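Local coordinates for CymD (Pseudomonas putida, PDB 6Z34), which forms a FadL-family outer-membrane channel for monoaromatic hydrocarbons, which probably leave it by lateral diffusion through the barrel wall, at residues 277-282 with 301-306; 334-339 with 360-365. All blocks are in the same frame, centred on the assembly; numbering follows the deposited sequence.

Contact 1. Residues 277-282 with 301-306; sequences EMPASL and KRVYWS
Pro279 sets its ring over the indole of Trp305. Its CG stands 3.7 Å from the centroid of the six-membered ring of Trp305 and only 14° off the normal, a CH-pi contact made over the face. Trp305 starts out from a backbone that turns its CB away from Pro279, but with CG beside the backbone N (chi1 -60°) the indole swings back beneath the proline. Val303 CG1 lies against the same indole face, near its rim, and also meets Pro279 CG at 3.7 Å, so three apolar groups close on one another. Were Trp305 replaced by an alanine, Pro279 CG and Val303 CG1 would probably lose their shared aromatic surface and a gap would open beside them.

Ala280 contributes its carbonyl: Tyr304 N donates to Ala280 O at 3.1 Å in an almost straight bond. Ser281 pairs with Val303 as an antiparallel non-hydrogen-bonded pair, and Ser281 CB rests against Val303 CG2 at 3.9 Å. Leu282 and Arg302 form the following hydrogen-bonded pair, with Leu282 N to Arg302 O 3.0 Å and Arg302 N to Leu282 O 2.9 Å. The Leu282 side chain runs alongside Tyr304, and its CB reaches the ring edge at Tyr304 CE2, 3.9 Å away. Arg302 CG sits 3.5 Å above one face of the Tyr304 ring, toward its rim, while Arg302 NE goes on to a salt bridge with Asp335.

Backbone bonds thus fix the register of this beta hairpin at its end remote from the short turn. Tyr304 packs back along the paired strands beside Leu282 and Arg302, while the Pro279-Trp305 CH-pi contact adds an apolar hold beyond the last of these backbone bonds.

Contact 2. Residues 334-339 with 360-365; sequences RDTNVY and AQLANP
Asn337 and Gln361 grip each other through both backbone bonds of an antiparallel hydrogen-bonded pair. Asn337 N donates to Gln361 O at 2.8 Å and Gln361 N to Asn337 O at 2.9 Å, each donor lying nearly in line with the carbonyl it meets. Ala360 CA adds a CA-H...O contact to Asn337 O at 3.3 Å. The side-chain amide of Gln361 leads off the other way, where NE2 bonds to the backbone O of Ser375.

Just before the strand, Asp335 brings a buried carboxylate, whose OD2 makes a salt bridge with Arg302 NE and whose OD1 accepts a hydrogen bond from Ser306. These partners lie on and just after strand 294-303, so what Asp335 offers to 360-365 is its backbone and CB. Asp335 CB packs against Ala363 CB at 3.4 Å. The methyl of Ala363 lies between that residue and Asn337, whose CG stands beside its own backbone N (chi1 -64°); the amide nitrogen ND2 of Asn337 is modelled so close to Ala363 CB (3.1 Å) that its exact placing is doubtful.

Thr336 and Leu362 are paired across the strands without hydrogen bonds between them, and their side chains diverge. Thr336 CG2, anti to the backbone N, approaches Gln361 O to 3.5 Å, whereas Leu362 CD2 reaches Thr336 OG1 on the other branch at 3.9 Å. Beyond the Asn337-Gln361 pair, Val338 CG2 and Ala360 CB meet at 3.8 Å on a single face of the sheet, in simple apolar contact.

Two strands of the barrel wall are therefore joined here chiefly by backbone polarity, with modest side-chain packing added by Ala360, Ala363 and Val338, while the buried charge of Asp335 is probably balanced by Arg302 and ties this hairpin to the strand 294-303 hairpin beside it.

Overall arrangement
Both contacts lie at the ends, away from the short turns, of neighbouring beta hairpins in the FadL-type barrel wall, probably toward the cell exterior. Their centres are 10 Å apart, and strands 294-303 and 336-347 run side by side between them, joined by probable backbone bonds from Val338 N to Lys301 O and from Val303 N to Thr336 O. Contact 1 is a surface contact with two aromatic rings in its packing; contact 2 is partly buried, lacks aromatic packing across its segments, and relies on backbone bonds and small side chains, with the buried Asp335 at its loop end. Asp335 adds a charged link from contact 2 to contact 1.

Contact 1. Residues 277-282 with 301-306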
loop_
_atom_site.group_PDB
_atom_site.type_symbol
_atom_site.label_atom_id
_atom_site.label_comp_id
_atom_site.label_asym_id
_atom_site.label_seq_id
_atom_site.Cartn_x
_atom_site.Cartn_y
_atom_site.Cartn_z
ATOM N N GLU A 277 -8.502 4.119 8.888
ATOM C CA GLU A 277 -8.203 5.400 8.283
ATOM C C GLU A 277 -6.729 5.322 7.963
ATOM O O GLU A 277 -5.898 5.609 8.830
ATOM C CB GLU A 277 -8.534 6.565 9.224
ATOM C CG GLU A 277 -8.216 7.955 8.660
ATOM C CD GLU A 277 -8.801 9.081 9.502
ATOM O OE1 GLU A 277 -8.639 9.031 10.740
ATOM O OE2 GLU A 277 -9.408 10.018 8.932
ATOM N N MET A 278 -6.393 4.859 6.766
ATOM C CA MET A 278 -4.998 4.864 6.372
ATOM C C MET A 278 -4.429 6.259 6.595
ATOM O O MET A 278 -5.153 7.254 6.456
ATOM C CB MET A 278 -4.837 4.424 4.922
ATOM C CG MET A 278 -5.848 3.389 4.539
ATOM S SD MET A 278 -5.288 2.504 3.098
ATOM C CE MET A 278 -4.221 1.253 3.798
ATOM N N PRO A 279 -3.180 6.369 7.018
ATOM C CA PRO A 279 -2.670 7.668 7.429
ATOM C C PRO A 279 -2.276 8.522 6.238
ATOM O O PRO A 279 -1.859 8.025 5.191
ATOM C CB PRO A 279 -1.450 7.307 8.283
ATOM C CG PRO A 279 -0.976 6.015 7.694
ATOM C CD PRO A 279 -2.178 5.299 7.164
ATOM N N ALA A 280 -2.446 9.827 6.424
ATOM C CA ALA A 280 -1.834 10.867 5.616
ATOM C C ALA A 280 -0.339 10.641 5.482
ATOM O O ALA A 280 0.256 9.942 6.302
ATOM C CB ALA A 280 -2.094 12.238 6.242
ATOM N N SER A 281 0.277 11.210 4.443
ATOM C CA SER A 281 1.731 11.238 4.363
ATOM C C SER A 281 2.165 12.464 3.583
ATOM O O SER A 281 1.419 13.019 2.775
ATOM C CB SER A 281 2.320 9.968 3.737
ATOM O OG SER A 281 1.742 9.703 2.474
ATOM N N LEU A 282 3.384 12.889 3.858
ATOM C CA LEU A 282 3.979 14.046 3.218
ATOM C C LEU A 282 5.277 13.589 2.589
ATOM O O LEU A 282 6.117 12.995 3.272
ATOM C CB LEU A 282 4.226 15.170 4.226
ATOM C CG LEU A 282 4.806 16.455 3.625
ATOM C CD1 LEU A 282 3.772 17.194 2.757
ATOM C CD2 LEU A 282 5.339 17.356 4.728
ATOM N N LYS A 301 10.119 11.227 3.226
ATOM C CA LYS A 301 8.693 11.047 3.428
ATOM C C LYS A 301 8.384 10.726 4.884
ATOM O O LYS A 301 9.036 9.879 5.503
ATOM C CB LYS A 301 8.146 9.949 2.519
ATOM C CG LYS A 301 7.019 9.226 3.165
ATOM C CD LYS A 301 6.287 8.351 2.223
ATOM C CE LYS A 301 6.755 6.958 2.380
ATOM N NZ LYS A 301 5.695 6.109 1.808
ATOM N N ARG A 302 7.375 11.407 5.407
ATOM C CA ARG A 302 6.860 11.213 6.752
ATOM C C ARG A 302 5.444 10.652 6.657
ATOM O O ARG A 302 4.560 11.297 6.077
ATOM C CB ARG A 302 6.859 12.539 7.504
ATOM C CG ARG A 302 6.338 12.443 8.900
ATOM C CD ARG A 302 7.410 11.918 9.811
ATOM N NE ARG A 302 7.027 12.128 11.197
ATOM C CZ ARG A 302 7.561 13.045 11.993
ATOM N NH1 ARG A 302 8.523 13.840 11.541
ATOM N NH2 ARG A 302 7.134 13.156 13.241
ATOM N N VAL A 303 5.227 9.457 7.215
ATOM C CA VAL A 303 3.901 8.846 7.268
ATOM C C VAL A 303 3.335 9.061 8.665
ATOM O O VAL A 303 4.002 8.768 9.661
ATOM C CB VAL A 303 3.951 7.348 6.914
ATOM C CG1 VAL A 303 2.620 6.709 7.191
ATOM C CG2 VAL A 303 4.323 7.134 5.449
ATOM N N TYR A 304 2.106 9.570 8.745
ATOM C CA TYR A 304 1.565 10.068 10.008
ATOM C C TYR A 304 0.634 9.030 10.642
ATOM O O TYR A 304 -0.573 9.221 10.773
ATOM C CB TYR A 304 0.849 11.395 9.788
ATOM C CG TYR A 304 1.756 12.527 9.356
ATOM C CD1 TYR A 304 2.542 13.206 10.276
ATOM C CD2 TYR A 304 1.824 12.916 8.017
ATOM C CE1 TYR A 304 3.372 14.243 9.882
ATOM C CE2 TYR A 304 2.653 13.950 7.614
ATOM C CZ TYR A 304 3.422 14.607 8.552
ATOM O OH TYR A 304 4.247 15.626 8.161
ATOM N N TRP A 305 1.238 7.922 11.077
ATOM C CA TRP A 305 0.498 6.932 11.859
ATOM C C TRP A 305 -0.029 7.514 13.168
ATOM O O TRP A 305 -1.119 7.145 13.614
ATOM C CB TRP A 305 1.385 5.728 12.165
ATOM C CG TRP A 305 1.910 5.017 10.971
ATOM C CD1 TRP A 305 3.159 5.130 10.437
ATOM C CD2 TRP A 305 1.214 4.057 10.172
ATOM N NE1 TRP A 305 3.286 4.299 9.347
ATOM C CE2 TRP A 305 2.102 3.637 9.158
ATOM C CE3 TRP A 305 -0.073 3.517 10.207
ATOM C CZ2 TRP A 305 1.745 2.699 8.194
ATOM C CZ3 TRP A 305 -0.429 2.582 9.241
ATOM C CH2 TRP A 305 0.479 2.181 8.256
ATOM N N SER A 306 0.719 8.426 13.799
ATOM C CA SER A 306 0.329 8.882 15.131
ATOM C C SER A 306 -1.014 9.600 15.111
ATOM O O SER A 306 -1.732 9.597 16.120
ATOM C CB SER A 306 1.404 9.795 15.725
ATOM O OG SER A 306 1.427 11.062 15.076
#

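Contact 2. Residues 334-339 with 360-365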
loop_
_atom_site.group_PDB
_atom_site.type_symbol
_atom_site.label_atom_id
_atom_site.label_comp_id
_atom_site.label_asym_id
_atom_site.label_seq_id
_atom_site.Cartn_x
_atom_site.Cartn_y
_atom_site.Cartn_z
ATOM N N ARG A 334 3.556 4.818 15.677
ATOM C CA ARG A 334 4.265 6.087 15.662
ATOM C C ARG A 334 4.537 6.489 14.214
ATOM O O ARG A 334 4.424 5.678 13.293
ATOM C CB ARG A 334 5.569 5.992 16.475
ATOM C CG ARG A 334 5.434 5.358 17.882
ATOM C CD ARG A 334 5.294 3.830 17.847
ATOM N NE ARG A 334 5.095 3.236 19.168
ATOM C CZ ARG A 334 3.907 2.902 19.667
ATOM N NH1 ARG A 334 2.813 3.130 18.958
ATOM N NH2 ARG A 334 3.812 2.360 20.877
ATOM N N ASP A 335 4.877 7.759 14.015
ATOM C CA ASP A 335 5.166 8.223 12.665
ATOM C C ASP A 335 6.347 7.448 12.088
ATOM O O ASP A 335 7.159 6.868 12.815
ATOM C CB ASP A 335 5.453 9.727 12.658
ATOM C CG ASP A 335 4.201 10.559 12.850
ATOM O OD1 ASP A 335 3.128 9.961 13.104
ATOM O OD2 ASP A 335 4.289 11.803 12.772
ATOM N N THR A 336 6.414 7.410 10.764
ATOM C CA THR A 336 7.495 6.759 10.042
ATOM C C THR A 336 8.156 7.776 9.128
ATOM O O THR A 336 7.473 8.597 8.509
ATOM C CB THR A 336 6.984 5.565 9.224
ATOM O OG1 THR A 336 6.309 4.650 10.097
ATOM C CG2 THR A 336 8.134 4.828 8.578
ATOM N N ASN A 337 9.486 7.749 9.089
ATOM C CA ASN A 337 10.261 8.476 8.091
ATOM C C ASN A 337 10.777 7.496 7.057
ATOM O O ASN A 337 11.152 6.363 7.385
ATOM C CB ASN A 337 11.452 9.213 8.696
ATOM C CG ASN A 337 11.039 10.284 9.652
ATOM O OD1 ASN A 337 10.771 11.411 9.256
ATOM N ND2 ASN A 337 11.022 9.958 10.928
ATOM N N VAL A 338 10.788 7.933 5.807
ATOM C CA VAL A 338 11.385 7.164 4.730
ATOM C C VAL A 338 12.291 8.085 3.940
ATOM O O VAL A 338 11.936 9.236 3.656
ATOM C CB VAL A 338 10.323 6.520 3.817
ATOM C CG1 VAL A 338 11.005 5.701 2.740
ATOM C CG2 VAL A 338 9.381 5.644 4.637
ATOM N N TYR A 339 13.467 7.577 3.602
ATOM C CA TYR A 339 14.415 8.270 2.750
ATOM C C TYR A 339 14.646 7.412 1.523
ATOM O O TYR A 339 14.943 6.220 1.659
ATOM C CB TYR A 339 15.734 8.519 3.470
ATOM C CG TYR A 339 15.600 9.251 4.777
ATOM C CD1 TYR A 339 15.611 10.641 4.823
ATOM C CD2 TYR A 339 15.492 8.551 5.977
ATOM C CE1 TYR A 339 15.508 11.318 6.030
ATOM C CE2 TYR A 339 15.389 9.215 7.188
ATOM C CZ TYR A 339 15.394 10.597 7.207
ATOM O OH TYR A 339 15.283 11.255 8.404
ATOM N N ALA A 360 13.642 3.063 5.759
ATOM C CA ALA A 360 12.450 3.413 6.516
ATOM C C ALA A 360 12.696 3.159 8.000
ATOM O O ALA A 360 13.294 2.147 8.380
ATOM C CB ALA A 360 11.247 2.611 6.035
ATOM N N GLN A 361 12.243 4.084 8.836
ATOM C CA GLN A 361 12.505 4.010 10.265
ATOM C C GLN A 361 11.454 4.825 11.000
ATOM O O GLN A 361 10.953 5.825 10.479
ATOM C CB GLN A 361 13.910 4.526 10.591
ATOM C CG GLN A 361 14.211 4.684 12.061
ATOM C CD GLN A 361 14.233 3.358 12.778
ATOM O OE1 GLN A 361 13.191 2.815 13.151
ATOM N NE2 GLN A 361 15.430 2.817 12.962
ATOM N N LEU A 362 11.123 4.392 12.216
ATOM C CA LEU A 362 10.192 5.145 13.042
ATOM C C LEU A 362 10.750 6.539 13.328
ATOM O O LEU A 362 11.924 6.839 13.083
ATOM C CB LEU A 362 9.878 4.387 14.331
ATOM C CG LEU A 362 9.383 2.957 14.090
ATOM C CD1 LEU A 362 8.717 2.385 15.329
ATOM C CD2 LEU A 362 8.434 2.889 12.916
ATOM N N ALA A 363 9.885 7.402 13.844
ATOM C CA ALA A 363 10.074 8.835 13.695
ATOM C C ALA A 363 10.425 9.515 15.009
ATOM O O ALA A 363 10.279 8.960 16.100
ATOM C CB ALA A 363 8.820 9.484 13.106
ATOM N N ASN A 364 10.879 10.757 14.872
ATOM C CA ASN A 364 11.140 11.610 16.014
ATOM C C ASN A 364 9.879 12.386 16.366
ATOM O O ASN A 364 9.372 13.135 15.520
ATOM C CB ASN A 364 12.280 12.560 15.710
ATOM C CG ASN A 364 13.486 11.843 15.151
ATOM O OD1 ASN A 364 13.947 10.849 15.712
ATOM N ND2 ASN A 364 13.981 12.321 14.016
ATOM N N PRO A 365 9.328 12.217 17.580
ATOM C CA PRO A 365 8.148 12.915 18.102
ATOM C C PRO A 365 8.486 14.314 18.610
ATOM O O PRO A 365 8.941 15.142 17.824
ATOM C CB PRO A 365 7.681 12.015 19.259
ATOM C CG PRO A 365 8.526 10.766 19.189
ATOM C CD PRO A 365 9.772 11.132 18.467
#